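Local coordinates for Exo-beta-1,4-mannosidase (Rhizomucor miehei, PDB 4LYP), which probably hydrolyses terminal, non-reducing beta-D-mannose residues of beta-D-mannosides as a glycoside hydrolase family 5 enzyme that also has transglycosylation activity, at residues 200-205 against 244-249; 150-155 against 186-191; 76-81 against 131-136. All blocks are in the same frame, centred on the assembly; numbering follows the deposited sequence. Where two conformers were deposited one is given.

Overall arrangement
Followed from the N terminus, the TIM barrel is bridged three times. Interaction 3 comes first: helix 78-90 meets helix 125-140, closing a loop that contains strand 95-99. Interaction 2 next sets the loop after strand 144-148 against helix 181-193, beside a guanidine site. Interaction 1 then joins helices 197-213 and 244-257, with strand 230-234 between them in sequence. The three closures run in series, so none nests within or crosses another. Interactions 1 and 2 have centres about 13 Å apart and touch through F191, which packs on A201, N202, F205 and W246. Interaction 3 lies apart, its centre about 27 Å from that of interaction 2.

Interaction 1: residues 200-205 against 244-249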
loop_
_atom_site.group_PDB
_atom_site.type_symbol
_atom_site.label_atom_id
_atom_site.label_comp_id
_atom_site.label_asym_id
_atom_site.label_seq_id
_atom_site.Cartn_x
_atom_site.Cartn_y
_atom_site.Cartn_z
ATOM N N LYS A 200 -24.042 7.791 -4.692
ATOM C CA LYS A 200 -23.538 8.289 -5.981
ATOM C C LYS A 200 -22.040 8.043 -6.132
ATOM O O LYS A 200 -21.538 7.600 -7.182
ATOM C CB LYS A 200 -23.868 9.778 -6.110
ATOM C CG LYS A 200 -25.398 10.032 -6.223
ATOM C CD LYS A 200 -25.750 11.487 -6.426
ATOM C CE LYS A 200 -26.898 11.989 -5.757
ATOM N NZ LYS A 200 -26.847 13.451 -6.057
ATOM N N ALA A 201 -21.325 8.325 -5.060
ATOM C CA ALA A 201 -19.832 8.173 -5.042
ATOM C C ALA A 201 -19.544 6.708 -5.213
ATOM O O ALA A 201 -18.638 6.330 -5.950
ATOM C CB ALA A 201 -19.262 8.766 -3.783
ATOM N N ASN A 202 -20.265 5.823 -4.471
ATOM C CA ASN A 202 -20.002 4.386 -4.540
ATOM C C ASN A 202 -20.352 3.774 -5.844
ATOM O O ASN A 202 -19.737 2.786 -6.267
ATOM C CB ASN A 202 -20.554 3.702 -3.322
ATOM C CG ASN A 202 -19.565 3.918 -2.166
ATOM O OD1 ASN A 202 -18.658 3.095 -1.968
ATOM N ND2 ASN A 202 -19.899 4.933 -1.259
ATOM N N LYS A 203 -21.328 4.356 -6.584
ATOM C CA LYS A 203 -21.629 3.928 -7.944
ATOM C C LYS A 203 -20.398 4.137 -8.856
ATOM O O LYS A 203 -19.978 3.227 -9.573
ATOM C CB LYS A 203 -22.806 4.736 -8.484
ATOM C CG LYS A 203 -23.135 4.434 -9.945
ATOM C CD LYS A 203 -22.540 5.370 -11.014
ATOM C CE LYS A 203 -23.014 5.023 -12.443
ATOM N NZ LYS A 203 -24.392 4.479 -12.399
ATOM N N LEU A 204 -19.815 5.351 -8.790
ATOM C CA LEU A 204 -18.643 5.643 -9.607
ATOM C C LEU A 204 -17.465 4.754 -9.222
ATOM O O LEU A 204 -16.703 4.311 -10.068
ATOM C CB LEU A 204 -18.207 7.098 -9.425
ATOM C CG LEU A 204 -19.262 8.156 -9.837
ATOM C CD1 LEU A 204 -18.564 9.506 -9.698
ATOM C CD2 LEU A 204 -19.775 7.939 -11.244
ATOM N N PHE A 205 -17.315 4.481 -7.916
ATOM C CA PHE A 205 -16.214 3.651 -7.423
ATOM C C PHE A 205 -16.402 2.234 -7.898
ATOM O O PHE A 205 -15.414 1.619 -8.376
ATOM C CB PHE A 205 -16.230 3.776 -5.912
ATOM C CG PHE A 205 -15.193 2.955 -5.145
ATOM C CD1 PHE A 205 -13.851 2.880 -5.557
ATOM C CD2 PHE A 205 -15.553 2.331 -3.955
ATOM C CE1 PHE A 205 -12.904 2.216 -4.815
ATOM C CE2 PHE A 205 -14.627 1.640 -3.200
ATOM C CZ PHE A 205 -13.292 1.602 -3.607
ATOM N N ALA A 244 -19.406 -0.395 9.221
ATOM C CA ALA A 244 -19.372 -1.828 8.943
ATOM C C ALA A 244 -20.164 -2.165 7.673
ATOM O O ALA A 244 -19.786 -3.016 6.858
ATOM C CB ALA A 244 -19.905 -2.652 10.123
ATOM N N SER A 245 -21.331 -1.525 7.518
ATOM C CA SER A 245 -22.191 -1.858 6.358
ATOM C C SER A 245 -21.504 -1.539 5.035
ATOM O O SER A 245 -21.743 -2.204 4.035
ATOM C CB SER A 245 -23.497 -1.049 6.459
ATOM O OG SER A 245 -23.228 0.371 6.575
ATOM N N TRP A 246 -20.634 -0.507 5.016
ATOM C CA TRP A 246 -19.912 -0.166 3.776
ATOM C C TRP A 246 -18.854 -1.235 3.488
ATOM O O TRP A 246 -18.745 -1.703 2.352
ATOM C CB TRP A 246 -19.328 1.216 3.890
ATOM C CG TRP A 246 -18.498 1.648 2.738
ATOM C CD1 TRP A 246 -18.949 2.149 1.561
ATOM C CD2 TRP A 246 -17.027 1.621 2.652
ATOM N NE1 TRP A 246 -17.886 2.464 0.724
ATOM C CE2 TRP A 246 -16.696 2.168 1.358
ATOM C CE3 TRP A 246 -16.007 1.195 3.509
ATOM C CZ2 TRP A 246 -15.389 2.307 0.935
ATOM C CZ3 TRP A 246 -14.682 1.407 3.091
ATOM C CH2 TRP A 246 -14.386 1.916 1.798
ATOM N N PHE A 247 -18.105 -1.665 4.520
ATOM C CA PHE A 247 -17.184 -2.748 4.316
ATOM C C PHE A 247 -17.905 -3.974 3.829
ATOM O O PHE A 247 -17.383 -4.681 2.927
ATOM C CB PHE A 247 -16.433 -3.087 5.596
ATOM C CG PHE A 247 -15.386 -2.078 5.958
ATOM C CD1 PHE A 247 -14.147 -2.013 5.261
ATOM C CD2 PHE A 247 -15.598 -1.143 7.011
ATOM C CE1 PHE A 247 -13.184 -1.100 5.605
ATOM C CE2 PHE A 247 -14.594 -0.225 7.337
ATOM C CZ PHE A 247 -13.387 -0.214 6.637
ATOM N N GLU A 248 -19.057 -4.317 4.406
ATOM C CA GLU A 248 -19.781 -5.525 3.972
ATOM C C GLU A 248 -20.167 -5.416 2.505
ATOM O O GLU A 248 -19.983 -6.311 1.678
ATOM C CB GLU A 248 -21.046 -5.693 4.847
ATOM C CG GLU A 248 -21.895 -6.896 4.463
ATOM C CD GLU A 248 -21.125 -8.111 4.778
ATOM O OE1 GLU A 248 -20.502 -8.230 5.863
ATOM O OE2 GLU A 248 -21.190 -8.985 3.945
ATOM N N GLU A 249 -20.707 -4.252 2.129
ATOM C CA GLU A 249 -21.214 -4.126 0.777
ATOM C C GLU A 249 -20.091 -4.119 -0.257
ATOM O O GLU A 249 -20.219 -4.750 -1.304
ATOM C CB GLU A 249 -22.043 -2.828 0.734
ATOM C CG GLU A 249 -23.095 -2.811 -0.346
ATOM C CD GLU A 249 -22.655 -1.769 -1.245
ATOM O OE1 GLU A 249 -23.265 -0.658 -1.404
ATOM O OE2 GLU A 249 -21.591 -2.063 -1.731
#
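N202 and W246 make the polar part of this contact, a single hydrogen bond between two outer helices of the TIM barrel, one preceding strand 230-234 in the chain and the other following it. The indole nitrogen NE1 of W246 donates to OD1 of N202 over 2.9 Å. With an N-H...O angle of 158° the bond is fairly straight, and the oxygen lies close to the plane of the indole, at its edge. From the acceptor's side the approach is less regular, because the donor is tilted 32° out of the amide's carbonyl plane. The two side chains meet nearly at right angles, and the amide is steeply turned against the ring. W246 CG is anti to its own backbone N (chi1 176°), which carries the indole across toward helix 197-213. At the other end of the amide, ND2 of N202 donates to A198 O, which agrees with the oxygen facing the indole.

The apolar part is small. One turn further along, F205 approaches the benzene half of the indole, CE2 of F205 standing 4.3 Å from CZ2 of W246. F191, from helix 181-193, packs against N202 and W246 and meets F205 edge-to-face. On the other helix, W246 CE3 lies over the centre of the neighbouring F247 ring.

N202, F205 and W246 are all buried. The chemistry implies that the indole N-H, which would be costly to bury alone, is satisfied by the amide oxygen, and that this directional bond, together with the packing of F191, links two helices whose direct apolar overlap is slight.

Interaction 2: residues 150-155 against 186-191; sequences GNFWQW and QFAARF
F152 meets A188 and A189 where a loop at the C-terminal end of barrel strand 144-148 packs against helix 181-193. This is the catalytic-face side of a TIM barrel, and the next residue, W153, lines a pocket holding guanidine in this structure.

The phenyl group of F152 can be followed outward. From CB, CG is anti to the backbone N (chi1 -173°), which sends the ring toward the helix although the CB itself does not point there. On one flank CD2 stands 3.5 Å above the plane of the W153 ring, over its centre, while CD2 of W153 lies in the plane of the F152 ring, at its edge. With CD2 over its ring, F152 packs against W153, whose NE1 donates to E238 OE1. N151 OD1 accepts from N237 ND2 and, weakly, from W153 N. The adjacent N237 and E238 are consistent with the Asn-Glu motif of family 5, in which the glutamate is the acid/base.

Further out, CE1 reaches the helix backbone, with A189 N 3.8 Å from F152 CE1. The methyl of A189 is a little more distant, its CB 4.1 Å from F152 CE1. On the other branch, F152 CE2 is also 4.1 Å from A188 CB. No hydrogen bond passes between the segments, which are joined by van der Waals and CH-pi contact at the methyls of A188 and A189. The CH-pi contact is off-centre, with A188 CB 29° from the normal of the F152 ring. The tip comes nearest: CZ of F152 lies 3.7 Å from CB of A188.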
loop_
_atom_site.group_PDB
_atom_site.type_symbol
_atom_site.label_atom_id
_atom_site.label_comp_id
_atom_site.label_asym_id
_atom_site.label_seq_id
_atom_site.Cartn_x
_atom_site.Cartn_y
_atom_site.Cartn_z
ATOM N N GLY A 150 -8.613 2.079 -4.380
ATOM C CA GLY A 150 -8.977 3.468 -4.069
ATOM C C GLY A 150 -8.158 3.956 -2.933
ATOM O O GLY A 150 -7.247 3.233 -2.477
ATOM N N ASN A 151 -8.491 5.139 -2.452
ATOM C CA ASN A 151 -7.612 5.787 -1.458
ATOM C C ASN A 151 -8.427 6.756 -0.673
ATOM O O ASN A 151 -9.113 7.599 -1.279
ATOM C CB ASN A 151 -6.474 6.506 -2.181
ATOM C CG ASN A 151 -5.354 6.998 -1.287
ATOM O OD1 ASN A 151 -5.333 6.788 -0.060
ATOM N ND2 ASN A 151 -4.378 7.597 -1.930
ATOM N N PHE A 152 -8.428 6.691 0.637
ATOM C CA PHE A 152 -9.065 7.751 1.409
ATOM C C PHE A 152 -8.359 9.072 1.101
ATOM O O PHE A 152 -9.040 10.129 1.079
ATOM C CB PHE A 152 -9.034 7.417 2.891
ATOM C CG PHE A 152 -9.825 8.416 3.682
ATOM C CD1 PHE A 152 -11.214 8.267 3.801
ATOM C CD2 PHE A 152 -9.219 9.571 4.229
ATOM C CE1 PHE A 152 -11.975 9.204 4.460
ATOM C CE2 PHE A 152 -10.003 10.528 4.907
ATOM C CZ PHE A 152 -11.392 10.320 5.008
ATOM N N TRP A 153 -7.033 9.042 1.027
ATOM C CA TRP A 153 -6.235 10.244 1.000
ATOM C C TRP A 153 -6.115 10.841 -0.378
ATOM O O TRP A 153 -6.529 10.289 -1.427
ATOM C CB TRP A 153 -4.860 9.983 1.645
ATOM C CG TRP A 153 -5.015 9.494 3.037
ATOM C CD1 TRP A 153 -4.750 8.221 3.493
ATOM C CD2 TRP A 153 -5.530 10.206 4.178
ATOM N NE1 TRP A 153 -5.095 8.099 4.837
ATOM C CE2 TRP A 153 -5.565 9.313 5.273
ATOM C CE3 TRP A 153 -6.005 11.539 4.358
ATOM C CZ2 TRP A 153 -6.045 9.687 6.526
ATOM C CZ3 TRP A 153 -6.512 11.881 5.605
ATOM C CH2 TRP A 153 -6.530 10.978 6.690
ATOM N N GLN A 154 -5.469 12.022 -0.410
ATOM C CA GLN A 154 -5.538 12.920 -1.580
ATOM C C GLN A 154 -4.493 12.674 -2.623
ATOM O O GLN A 154 -4.555 13.263 -3.716
ATOM C CB GLN A 154 -5.457 14.385 -1.105
ATOM C CG GLN A 154 -4.100 14.868 -0.543
ATOM C CD GLN A 154 -3.861 14.553 0.936
ATOM O OE1 GLN A 154 -4.345 13.561 1.507
ATOM N NE2 GLN A 154 -3.060 15.427 1.579
ATOM N N TRP A 155 -3.513 11.797 -2.371
ATOM C CA TRP A 155 -2.333 11.668 -3.265
ATOM C C TRP A 155 -2.580 10.902 -4.500
ATOM O O TRP A 155 -1.755 10.888 -5.415
ATOM C CB TRP A 155 -1.149 11.187 -2.473
ATOM C CG TRP A 155 -1.308 9.898 -1.707
ATOM C CD1 TRP A 155 -1.580 9.756 -0.345
ATOM C CD2 TRP A 155 -1.092 8.538 -2.251
ATOM N NE1 TRP A 155 -1.561 8.428 -0.018
ATOM C CE2 TRP A 155 -1.244 7.652 -1.129
ATOM C CE3 TRP A 155 -0.816 8.002 -3.496
ATOM C CZ2 TRP A 155 -1.103 6.273 -1.242
ATOM C CZ3 TRP A 155 -0.654 6.650 -3.598
ATOM C CH2 TRP A 155 -0.800 5.769 -2.475
ATOM N N GLN A 186 -13.406 14.953 7.315
ATOM C CA GLN A 186 -14.889 15.071 7.296
ATOM C C GLN A 186 -15.384 15.261 5.881
ATOM O O GLN A 186 -16.439 14.721 5.488
ATOM C CB GLN A 186 -15.324 16.291 8.164
ATOM C CG GLN A 186 -15.227 16.041 9.644
ATOM C CD GLN A 186 -16.072 16.927 10.510
ATOM O OE1 GLN A 186 -15.644 17.283 11.574
ATOM N NE2 GLN A 186 -17.325 17.213 10.102
ATOM N N PHE A 187 -14.600 15.960 5.040
ATOM C CA PHE A 187 -14.973 16.223 3.649
ATOM C C PHE A 187 -14.974 14.869 2.899
ATOM O O PHE A 187 -15.970 14.515 2.244
ATOM C CB PHE A 187 -13.986 17.173 2.992
ATOM C CG PHE A 187 -14.294 17.461 1.564
ATOM C CD1 PHE A 187 -13.753 16.641 0.570
ATOM C CD2 PHE A 187 -14.976 18.637 1.201
ATOM C CE1 PHE A 187 -14.024 16.868 -0.809
ATOM C CE2 PHE A 187 -15.137 18.941 -0.146
ATOM C CZ PHE A 187 -14.710 18.037 -1.167
ATOM N N ALA A 188 -13.874 14.117 2.963
ATOM C CA ALA A 188 -13.716 12.919 2.198
ATOM C C ALA A 188 -14.588 11.768 2.731
ATOM O O ALA A 188 -15.047 10.913 1.939
ATOM C CB ALA A 188 -12.279 12.501 2.166
ATOM N N ALA A 189 -14.837 11.720 4.039
ATOM C CA ALA A 189 -15.635 10.642 4.610
ATOM C C ALA A 189 -17.094 10.712 4.191
ATOM O O ALA A 189 -17.824 9.754 4.385
ATOM C CB ALA A 189 -15.494 10.604 6.127
ATOM N N ARG A 190 -17.541 11.850 3.631
ATOM C CA ARG A 190 -18.871 11.918 3.017
ATOM C C ARG A 190 -19.051 10.836 1.988
ATOM O O ARG A 190 -20.188 10.389 1.740
ATOM C CB ARG A 190 -19.126 13.279 2.413
ATOM C CG ARG A 190 -19.215 14.381 3.478
ATOM C CD ARG A 190 -19.703 15.692 2.931
ATOM N NE ARG A 190 -18.724 16.191 2.038
ATOM C CZ ARG A 190 -18.889 17.285 1.240
ATOM N NH1 ARG A 190 -20.085 17.862 1.165
ATOM N NH2 ARG A 190 -17.914 17.756 0.445
ATOM N N PHE A 191 -17.967 10.357 1.391
ATOM C CA PHE A 191 -17.980 9.232 0.456
ATOM C C PHE A 191 -18.770 8.039 0.960
ATOM O O PHE A 191 -19.479 7.386 0.162
ATOM C CB PHE A 191 -16.529 8.840 0.180
ATOM C CG PHE A 191 -16.350 7.741 -0.868
ATOM C CD1 PHE A 191 -16.441 6.390 -0.504
ATOM C CD2 PHE A 191 -16.059 8.077 -2.173
ATOM C CE1 PHE A 191 -16.288 5.357 -1.484
ATOM C CE2 PHE A 191 -15.883 7.066 -3.118
ATOM C CZ PHE A 191 -15.964 5.733 -2.773
#

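Interaction 3: residues 76-81 against 131-136; sequences GDRKRM and LDYLLD
R78 and Y133 stack where two outer helices of the TIM barrel, 78-90 and 125-140, pack side by side.

The cation-pi contact dominates. The guanidinium of R78 lies flat over one face of the Y133 ring, their planes 6° apart. Its CZ is 3.3 Å from CE2 of Y133. NE sits over the ring's centre, and NH1 reaches toward the hydroxyl end, 3.4 Å from CZ of Y133. The methylene shares the same face, with R78 CD 3.6 Å from Y133 CD1 in a CH-pi contact. The bend at chi3 (-63°) brings NE and CZ over the ring face. R78 NE donates to G69 O, and NH2 also has a partner outside the contact, so the charged group is held at its polar edge while its face is spread over the phenol.

Apolar packing continues one turn along. M81 CE rests 3.8 Å from Y133 CB and 3.7 Å from Y133 O. M81 is modelled in two conformers, so its part is less certain.

Capping closes the account: D77, the N-cap residue of helix 78-90, accepts weakly from R80 N at OD1, 3.3 Å away.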
loop_
_atom_site.group_PDB
_atom_site.type_symbol
_atom_site.label_atom_id
_atom_site.label_comp_id
_atom_site.label_asym_id
_atom_site.label_seq_id
_atom_site.Cartn_x
_atom_site.Cartn_y
_atom_site.Cartn_z
ATOM N N GLY A 76 5.948 7.783 -17.933
ATOM C CA GLY A 76 6.607 6.604 -17.331
ATOM C C GLY A 76 8.066 6.571 -17.579
ATOM O O GLY A 76 8.678 7.372 -18.281
ATOM N N ASP A 77 8.691 5.529 -17.020
ATOM C CA ASP A 77 10.085 5.171 -17.291
ATOM C C ASP A 77 10.129 3.658 -17.144
ATOM O O ASP A 77 10.513 3.113 -16.092
ATOM C CB ASP A 77 11.051 5.932 -16.363
ATOM C CG ASP A 77 12.487 5.666 -16.674
ATOM O OD1 ASP A 77 12.781 4.748 -17.486
ATOM O OD2 ASP A 77 13.307 6.398 -16.102
ATOM N N ARG A 78 9.714 2.962 -18.216
ATOM C CA ARG A 78 9.403 1.523 -18.085
ATOM C C ARG A 78 10.680 0.734 -17.811
ATOM O O ARG A 78 10.652 -0.229 -17.053
ATOM C CB ARG A 78 8.689 1.084 -19.347
ATOM C CG ARG A 78 8.256 -0.358 -19.273
ATOM C CD ARG A 78 7.474 -0.794 -20.548
ATOM N NE ARG A 78 6.263 0.009 -20.590
ATOM C CZ ARG A 78 5.663 0.382 -21.739
ATOM N NH1 ARG A 78 6.136 0.020 -22.948
ATOM N NH2 ARG A 78 4.605 1.186 -21.715
ATOM N N LYS A 79 11.801 1.093 -18.428
ATOM C CA LYS A 79 13.049 0.378 -18.154
ATOM C C LYS A 79 13.433 0.561 -16.687
ATOM O O LYS A 79 13.999 -0.358 -16.070
ATOM C CB LYS A 79 14.165 0.882 -19.056
ATOM C CG LYS A 79 13.856 0.519 -20.484
ATOM C CD LYS A 79 15.100 0.743 -21.365
ATOM C CE LYS A 79 15.365 2.175 -21.814
ATOM N NZ LYS A 79 16.727 2.187 -22.442
ATOM N N ARG A 80 13.207 1.749 -16.113
ATOM C CA ARG A 80 13.465 1.932 -14.695
ATOM C C ARG A 80 12.531 1.056 -13.837
ATOM O O ARG A 80 12.974 0.409 -12.904
ATOM C CB ARG A 80 13.288 3.404 -14.323
ATOM C CG ARG A 80 13.261 3.642 -12.835
ATOM C CD ARG A 80 13.085 5.127 -12.498
ATOM N NE ARG A 80 12.706 5.333 -11.136
ATOM C CZ ARG A 80 12.257 6.471 -10.661
ATOM N NH1 ARG A 80 12.314 7.592 -11.355
ATOM N NH2 ARG A 80 11.789 6.496 -9.438
ATOM N N MET A 81 11.251 0.962 -14.215
ATOM C CA MET A 81 10.320 0.070 -13.506
ATOM C C MET A 81 10.847 -1.334 -13.512
ATOM O O MET A 81 10.882 -2.031 -12.500
ATOM C CB MET A 81 8.936 0.164 -14.131
ATOM C CG MET A 81 7.887 -0.701 -13.396
ATOM S SD MET A 81 7.757 -2.395 -14.042
ATOM C CE MET A 81 6.854 -2.141 -15.546
ATOM N N LEU A 131 -0.049 -0.201 -15.728
ATOM C CA LEU A 131 -0.459 -1.251 -14.771
ATOM C C LEU A 131 -0.352 -2.643 -15.416
ATOM O O LEU A 131 0.110 -3.613 -14.764
ATOM C CB LEU A 131 -1.909 -0.955 -14.282
ATOM C CG LEU A 131 -2.461 -1.881 -13.186
ATOM C CD1 LEU A 131 -1.574 -1.928 -11.945
ATOM C CD2 LEU A 131 -3.834 -1.392 -12.833
ATOM N N ASP A 132 -0.656 -2.788 -16.721
ATOM C CA ASP A 132 -0.479 -4.057 -17.387
ATOM C C ASP A 132 0.990 -4.467 -17.348
ATOM O O ASP A 132 1.308 -5.610 -17.080
ATOM C CB ASP A 132 -0.861 -3.932 -18.905
ATOM C CG ASP A 132 -2.325 -3.725 -19.173
ATOM O OD1 ASP A 132 -3.194 -3.929 -18.295
ATOM O OD2 ASP A 132 -2.620 -3.354 -20.339
ATOM N N TYR A 133 1.911 -3.547 -17.651
ATOM C CA TYR A 133 3.328 -3.857 -17.635
ATOM C C TYR A 133 3.828 -4.155 -16.220
ATOM O O TYR A 133 4.648 -5.057 -16.034
ATOM C CB TYR A 133 4.182 -2.721 -18.231
ATOM C CG TYR A 133 4.305 -2.772 -19.717
ATOM C CD1 TYR A 133 5.192 -3.617 -20.300
ATOM C CD2 TYR A 133 3.446 -2.015 -20.536
ATOM C CE1 TYR A 133 5.300 -3.682 -21.709
ATOM C CE2 TYR A 133 3.535 -2.072 -21.921
ATOM C CZ TYR A 133 4.440 -2.915 -22.501
ATOM O OH TYR A 133 4.570 -2.984 -23.858
ATOM N N LEU A 134 3.330 -3.424 -15.223
ATOM C CA LEU A 134 3.675 -3.739 -13.838
ATOM C C LEU A 134 3.356 -5.177 -13.495
ATOM O O LEU A 134 4.201 -5.928 -13.005
ATOM C CB LEU A 134 2.963 -2.734 -12.925
ATOM C CG LEU A 134 3.112 -3.052 -11.401
ATOM C CD1 LEU A 134 4.563 -2.977 -10.974
ATOM C CD2 LEU A 134 2.272 -2.048 -10.654
ATOM N N LEU A 135 2.136 -5.598 -13.835
ATOM C CA LEU A 135 1.698 -6.924 -13.485
ATOM C C LEU A 135 2.423 -7.988 -14.297
ATOM O O LEU A 135 2.693 -9.071 -13.782
ATOM C CB LEU A 135 0.183 -7.064 -13.653
ATOM C CG LEU A 135 -0.628 -6.314 -12.583
ATOM C CD1 LEU A 135 -2.116 -6.244 -12.923
ATOM C CD2 LEU A 135 -0.450 -6.981 -11.215
ATOM N N ASP A 136 2.769 -7.698 -15.570
ATOM C CA ASP A 136 3.500 -8.635 -16.354
ATOM C C ASP A 136 4.936 -8.815 -15.829
ATOM O O ASP A 136 5.447 -9.951 -15.791
ATOM C CB ASP A 136 3.534 -8.230 -17.842
ATOM C CG ASP A 136 4.241 -9.281 -18.645
ATOM O OD1 ASP A 136 3.690 -10.371 -18.786
ATOM O OD2 ASP A 136 5.375 -9.007 -19.106
#